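Long-range contact in UDP-N-acetylglucosamine 2-epimerase (Listeria monocytogenes, PDB 3OT5), which probably interconverts UDP-N-acetylglucosamine and UDP-N-acetylmannosamine by inverting the configuration at C2 of the sugar: residues A26-F34 against V109-V120. Sequence-based numbering, arbitrary orientation.
Sequences AKIKVMSIF and VIAAENPDIVLV
Strands 28-34 and 117-121 pair in parallel at the middle of the N-terminal Rossmann-like sheet, and the C-terminal end of helix 95-113, which leads into the second strand, closes over one face of the pair. The ladder is regular: Met31 N donates to Ile117 O, Leu119 N to Met31 O and Ile33 N to Leu119 O, each with an N-H...O angle of 167° or more. At its start Lys29 O is gripped twice, by Ile117 N at 3.2 Å and by Asp116 N at 2.9 Å, the latter on a lone pair. Asp116 returns a bond, its OD2 taking Lys29 N at 2.9 Å from above the carboxylate plane, so a side-chain bond adds to the backbone bonds at the entry to the second strand. The fully extended Lys29 side chain (chi1 -177°) runs past Pro115 to the helix end, where NZ meets Glu113 OE1 at 2.9 Å in a salt bridge, on the anti side but well out of the carboxylate plane, and also Glu113 O at 3.0 Å, tilted from the carbonyl plane. Two acceptors of one residue thus hold the ammonium, tying the strand to the last helical turn. Met31 packs between strand 28-34 and the helix end: a bend at chi3 (-64°) sets CE 3.5 Å from both Glu113 CB and Pro115 CG, while SD touches Ile110 CG1 at 3.9 Å. Farther along this face Ile33 CD1 presses on Val118 CG1 at 3.4 Å, a tight contact. On the other face Val30 lies alongside Ile117, and its CG1 reaches Leu119 CD1. There Leu50 and Leu46 of helix 37-51 pack on Val30 and Leu119, whereas helix 125-136 meets Ile33 and Val118 on the Met31 face; strand 57-63 hydrogen-bonds to the other edge of strand 28-34.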
ATOM      1  N   ALA A  26     -14.858   7.129  30.220  1.00 72.40           N
ATOM      2  CA  ALA A  26     -13.537   7.508  29.631  1.00 70.23           C
ATOM      3  C   ALA A  26     -13.225   6.675  28.385  1.00 67.09           C
ATOM      4  O   ALA A  26     -13.209   5.440  28.436  1.00 68.00           O
ATOM      5  CB  ALA A  26     -12.431   7.343  30.662  1.00 71.60           C
ATOM      6  N   LYS A  27     -12.972   7.356  27.271  1.00 63.38           N
ATOM      7  CA  LYS A  27     -12.659   6.683  26.034  1.00 59.77           C
ATOM      8  C   LYS A  27     -11.152   6.580  25.863  1.00 56.63           C
ATOM      9  O   LYS A  27     -10.376   7.226  26.578  1.00 56.92           O
ATOM     10  CB  LYS A  27     -13.171   7.487  24.829  1.00 59.18           C
ATOM     11  CG  LYS A  27     -14.628   7.897  24.845  1.00 63.94           C
ATOM     12  CD  LYS A  27     -15.577   6.725  24.904  1.00 65.99           C
ATOM     13  CE  LYS A  27     -17.007   7.207  24.704  1.00 67.95           C
ATOM     14  NZ  LYS A  27     -17.344   8.277  25.660  1.00 69.88           N
ATOM     15  N   ILE A  28     -10.753   5.765  24.895  1.00 51.65           N
ATOM     16  CA  ILE A  28      -9.365   5.634  24.522  1.00 49.15           C
ATOM     17  C   ILE A  28      -9.219   6.663  23.408  1.00 46.15           C
ATOM     18  O   ILE A  28      -9.813   6.507  22.339  1.00 42.95           O
ATOM     19  CB  ILE A  28      -9.028   4.237  23.987  1.00 48.47           C
ATOM     20  CG1 ILE A  28      -9.348   3.180  25.051  1.00 49.42           C
ATOM     21  CG2 ILE A  28      -7.553   4.170  23.571  1.00 45.72           C
ATOM     22  CD1 ILE A  28      -9.093   1.754  24.591  1.00 52.08           C
ATOM     23  N   LYS A  29      -8.488   7.745  23.669  1.00 44.83           N
ATOM     24  CA  LYS A  29      -8.324   8.776  22.662  1.00 43.57           C
ATOM     25  C   LYS A  29      -7.148   8.425  21.779  1.00 41.82           C
ATOM     26  O   LYS A  29      -6.020   8.415  22.230  1.00 42.01           O
ATOM     27  CB  LYS A  29      -8.153  10.162  23.293  1.00 45.03           C
ATOM     28  CG  LYS A  29      -8.059  11.280  22.251  1.00 44.14           C
ATOM     29  CD  LYS A  29      -8.150  12.650  22.896  1.00 49.31           C
ATOM     30  CE  LYS A  29      -8.277  13.744  21.854  1.00 49.01           C
ATOM     31  NZ  LYS A  29      -8.421  15.086  22.467  1.00 52.21           N
ATOM     32  N   VAL A  30      -7.441   8.111  20.524  1.00 42.31           N
ATOM     33  CA  VAL A  30      -6.428   7.733  19.545  1.00 40.71           C
ATOM     34  C   VAL A  30      -6.221   8.845  18.529  1.00 41.16           C
ATOM     35  O   VAL A  30      -7.167   9.295  17.881  1.00 44.33           O
ATOM     36  CB  VAL A  30      -6.830   6.503  18.757  1.00 40.01           C
ATOM     37  CG1 VAL A  30      -5.711   6.129  17.760  1.00 37.70           C
ATOM     38  CG2 VAL A  30      -7.147   5.339  19.683  1.00 36.60           C
ATOM     39  N   MET A  31      -4.979   9.275  18.400  1.00 41.01           N
ATOM     40  CA  MET A  31      -4.602  10.308  17.471  1.00 40.22           C
ATOM     41  C   MET A  31      -3.885   9.635  16.327  1.00 39.88           C
ATOM     42  O   MET A  31      -2.827   9.074  16.520  1.00 38.99           O
ATOM     43  CB  MET A  31      -3.675  11.322  18.145  1.00 39.60           C
ATOM     44  CG  MET A  31      -3.197  12.395  17.220  1.00 38.09           C
ATOM     45  SD  MET A  31      -2.164  13.609  18.030  1.00 40.71           S
ATOM     46  CE  MET A  31      -3.336  14.315  19.188  1.00 35.99           C
ATOM     47  N   SER A  32      -4.476   9.693  15.139  1.00 41.19           N
ATOM     48  CA  SER A  32      -3.894   9.085  13.950  1.00 41.49           C
ATOM     49  C   SER A  32      -3.272  10.166  13.110  1.00 42.69           C
ATOM     50  O   SER A  32      -3.933  11.138  12.730  1.00 43.07           O
ATOM     51  CB  SER A  32      -4.955   8.331  13.160  1.00 40.92           C
ATOM     52  OG  SER A  32      -5.473   7.278  13.957  1.00 42.77           O
ATOM     53  N   ILE A  33      -1.989  10.007  12.832  1.00 43.76           N
ATOM     54  CA  ILE A  33      -1.270  10.986  12.065  1.00 47.00           C
ATOM     55  C   ILE A  33      -0.927  10.482  10.682  1.00 48.67           C
ATOM     56  O   ILE A  33      -0.378   9.389  10.529  1.00 49.21           O
ATOM     57  CB  ILE A  33       0.063  11.335  12.749  1.00 47.80           C
ATOM     58  CG1 ILE A  33      -0.169  11.775  14.191  1.00 48.91           C
ATOM     59  CG2 ILE A  33       0.791  12.426  11.973  1.00 50.95           C
ATOM     60  CD1 ILE A  33       1.097  12.084  14.930  1.00 53.16           C
ATOM     61  N   PHE A  34      -1.282  11.256   9.670  1.00 50.57           N
ATOM     62  CA  PHE A  34      -0.882  10.918   8.305  1.00 52.79           C
ATOM     63  C   PHE A  34      -0.493  12.170   7.523  1.00 52.45           C
ATOM     64  O   PHE A  34      -1.101  13.234   7.663  1.00 52.97           O
ATOM     65  CB  PHE A  34      -1.844   9.961   7.570  1.00 54.46           C
ATOM     66  CG  PHE A  34      -3.304  10.239   7.770  1.00 56.05           C
ATOM     67  CD1 PHE A  34      -3.994  11.055   6.910  1.00 60.58           C
ATOM     68  CD2 PHE A  34      -3.999   9.596   8.783  1.00 58.99           C
ATOM     69  CE1 PHE A  34      -5.343  11.262   7.074  1.00 62.01           C
ATOM     70  CE2 PHE A  34      -5.337   9.793   8.957  1.00 60.62           C
ATOM     71  CZ  PHE A  34      -6.017  10.632   8.101  1.00 64.58           C
ATOM     72  N   VAL A 109       0.585  19.693  19.263  1.00 48.15           N
ATOM     73  CA  VAL A 109      -0.736  19.095  19.094  1.00 47.34           C
ATOM     74  C   VAL A 109      -0.991  18.038  20.160  1.00 45.67           C
ATOM     75  O   VAL A 109      -2.071  18.001  20.749  1.00 44.73           O
ATOM     76  CB  VAL A 109      -0.925  18.501  17.680  1.00 47.13           C
ATOM     77  CG1 VAL A 109      -2.233  17.719  17.592  1.00 48.75           C
ATOM     78  CG2 VAL A 109      -0.898  19.611  16.652  1.00 48.50           C
ATOM     79  N   ILE A 110       0.009  17.195  20.417  1.00 43.79           N
ATOM     80  CA  ILE A 110      -0.117  16.139  21.414  1.00 44.12           C
ATOM     81  C   ILE A 110      -0.267  16.707  22.826  1.00 46.91           C
ATOM     82  O   ILE A 110      -1.139  16.278  23.583  1.00 48.40           O
ATOM     83  CB  ILE A 110       1.070  15.180  21.358  1.00 43.28           C
ATOM     84  CG1 ILE A 110       1.049  14.406  20.032  1.00 42.26           C
ATOM     85  CG2 ILE A 110       1.021  14.217  22.513  1.00 42.82           C
ATOM     86  CD1 ILE A 110       2.251  13.557  19.798  1.00 39.05           C
ATOM     87  N   ALA A 111       0.568  17.680  23.170  1.00 47.60           N
ATOM     88  CA  ALA A 111       0.521  18.315  24.490  1.00 49.99           C
ATOM     89  C   ALA A 111      -0.872  18.844  24.812  1.00 52.66           C
ATOM     90  O   ALA A 111      -1.351  18.692  25.937  1.00 54.03           O
ATOM     91  CB  ALA A 111       1.550  19.458  24.584  1.00 48.36           C
ATOM     92  N   ALA A 112      -1.508  19.461  23.818  1.00 53.57           N
ATOM     93  CA  ALA A 112      -2.837  20.035  23.976  1.00 55.47           C
ATOM     94  C   ALA A 112      -3.954  18.977  23.975  1.00 55.46           C
ATOM     95  O   ALA A 112      -4.756  18.921  24.908  1.00 58.47           O
ATOM     96  CB  ALA A 112      -3.088  21.064  22.880  1.00 55.71           C
ATOM     97  N   GLU A 113      -3.997  18.149  22.936  1.00 52.39           N
ATOM     98  CA  GLU A 113      -5.032  17.116  22.798  1.00 51.77           C
ATOM     99  C   GLU A 113      -4.961  16.015  23.855  1.00 50.75           C
ATOM    100  O   GLU A 113      -5.996  15.431  24.222  1.00 51.88           O
ATOM    101  CB  GLU A 113      -4.966  16.487  21.397  1.00 50.67           C
ATOM    102  CG  GLU A 113      -5.293  17.466  20.259  1.00 53.09           C
ATOM    103  CD  GLU A 113      -6.749  17.934  20.257  1.00 59.69           C
ATOM    104  OE1 GLU A 113      -7.668  17.096  20.454  1.00 60.07           O
ATOM    105  OE2 GLU A 113      -6.978  19.138  20.018  1.00 63.67           O
ATOM    106  N   ASN A 114      -3.746  15.740  24.330  1.00 48.58           N
ATOM    107  CA  ASN A 114      -3.462  14.712  25.349  1.00 47.66           C
ATOM    108  C   ASN A 114      -4.087  13.351  25.027  1.00 47.09           C
ATOM    109  O   ASN A 114      -4.853  12.798  25.830  1.00 47.77           O
ATOM    110  CB  ASN A 114      -3.893  15.174  26.748  1.00 49.78           C
ATOM    111  CG  ASN A 114      -3.311  14.293  27.873  1.00 50.63           C
ATOM    112  OD1 ASN A 114      -2.329  13.570  27.667  1.00 47.54           O
ATOM    113  ND2 ASN A 114      -3.901  14.380  29.072  1.00 51.94           N
ATOM    114  N   PRO A 115      -3.781  12.815  23.839  1.00 44.22           N
ATOM    115  CA  PRO A 115      -4.304  11.520  23.493  1.00 43.56           C
ATOM    116  C   PRO A 115      -3.644  10.420  24.293  1.00 43.07           C
ATOM    117  O   PRO A 115      -2.524  10.578  24.790  1.00 40.97           O
ATOM    118  CB  PRO A 115      -3.901  11.364  22.030  1.00 42.60           C
ATOM    119  CG  PRO A 115      -2.649  12.164  21.911  1.00 42.00           C
ATOM    120  CD  PRO A 115      -2.937  13.365  22.763  1.00 44.60           C
ATOM    121  N   ASP A 116      -4.346   9.303  24.403  1.00 43.49           N
ATOM    122  CA  ASP A 116      -3.828   8.138  25.089  1.00 42.99           C
ATOM    123  C   ASP A 116      -2.833   7.414  24.204  1.00 41.08           C
ATOM    124  O   ASP A 116      -1.917   6.762  24.685  1.00 40.89           O
ATOM    125  CB  ASP A 116      -4.972   7.219  25.422  1.00 43.60           C
ATOM    126  CG  ASP A 116      -5.935   7.856  26.365  1.00 45.97           C
ATOM    127  OD1 ASP A 116      -5.467   8.569  27.272  1.00 54.02           O
ATOM    128  OD2 ASP A 116      -7.146   7.648  26.216  1.00 45.85           O
ATOM    129  N   ILE A 117      -3.008   7.528  22.897  1.00 40.04           N
ATOM    130  CA  ILE A 117      -2.116   6.846  21.994  1.00 37.48           C
ATOM    131  C   ILE A 117      -2.085   7.547  20.679  1.00 36.14           C
ATOM    132  O   ILE A 117      -3.092   8.062  20.204  1.00 37.31           O
ATOM    133  CB  ILE A 117      -2.521   5.371  21.815  1.00 37.36           C
ATOM    134  CG1 ILE A 117      -1.523   4.630  20.915  1.00 37.03           C
ATOM    135  CG2 ILE A 117      -3.936   5.257  21.236  1.00 40.43           C
ATOM    136  CD1 ILE A 117      -1.813   3.149  20.810  1.00 38.09           C
ATOM    137  N   VAL A 118      -0.902   7.574  20.096  1.00 35.58           N
ATOM    138  CA  VAL A 118      -0.701   8.194  18.815  1.00 34.62           C
ATOM    139  C   VAL A 118      -0.294   7.099  17.860  1.00 34.57           C
ATOM    140  O   VAL A 118       0.554   6.256  18.202  1.00 35.22           O
ATOM    141  CB  VAL A 118       0.389   9.252  18.870  1.00 32.92           C
ATOM    142  CG1 VAL A 118       0.561   9.904  17.483  1.00 33.91           C
ATOM    143  CG2 VAL A 118       0.033  10.299  19.901  1.00 34.17           C
ATOM    144  N   LEU A 119      -0.906   7.097  16.674  1.00 34.19           N
ATOM    145  CA  LEU A 119      -0.590   6.094  15.671  1.00 34.14           C
ATOM    146  C   LEU A 119       0.081   6.755  14.499  1.00 34.16           C
ATOM    147  O   LEU A 119      -0.456   7.705  13.907  1.00 33.97           O
ATOM    148  CB  LEU A 119      -1.831   5.342  15.191  1.00 35.22           C
ATOM    149  CG  LEU A 119      -2.634   4.632  16.273  1.00 36.17           C
ATOM    150  CD1 LEU A 119      -3.900   4.024  15.669  1.00 36.64           C
ATOM    151  CD2 LEU A 119      -1.773   3.584  16.976  1.00 37.51           C
ATOM    152  N   VAL A 120       1.280   6.264  14.192  1.00 34.01           N
ATOM    153  CA  VAL A 120       2.058   6.752  13.068  1.00 34.03           C
ATOM    154  C   VAL A 120       2.169   5.567  12.128  1.00 37.05           C
ATOM    155  O   VAL A 120       2.087   4.381  12.544  1.00 36.05           O
ATOM    156  CB  VAL A 120       3.431   7.302  13.496  1.00 34.79           C
ATOM    157  CG1 VAL A 120       3.248   8.510  14.512  1.00 31.10           C
ATOM    158  CG2 VAL A 120       4.266   6.219  14.110  1.00 30.67           C
TER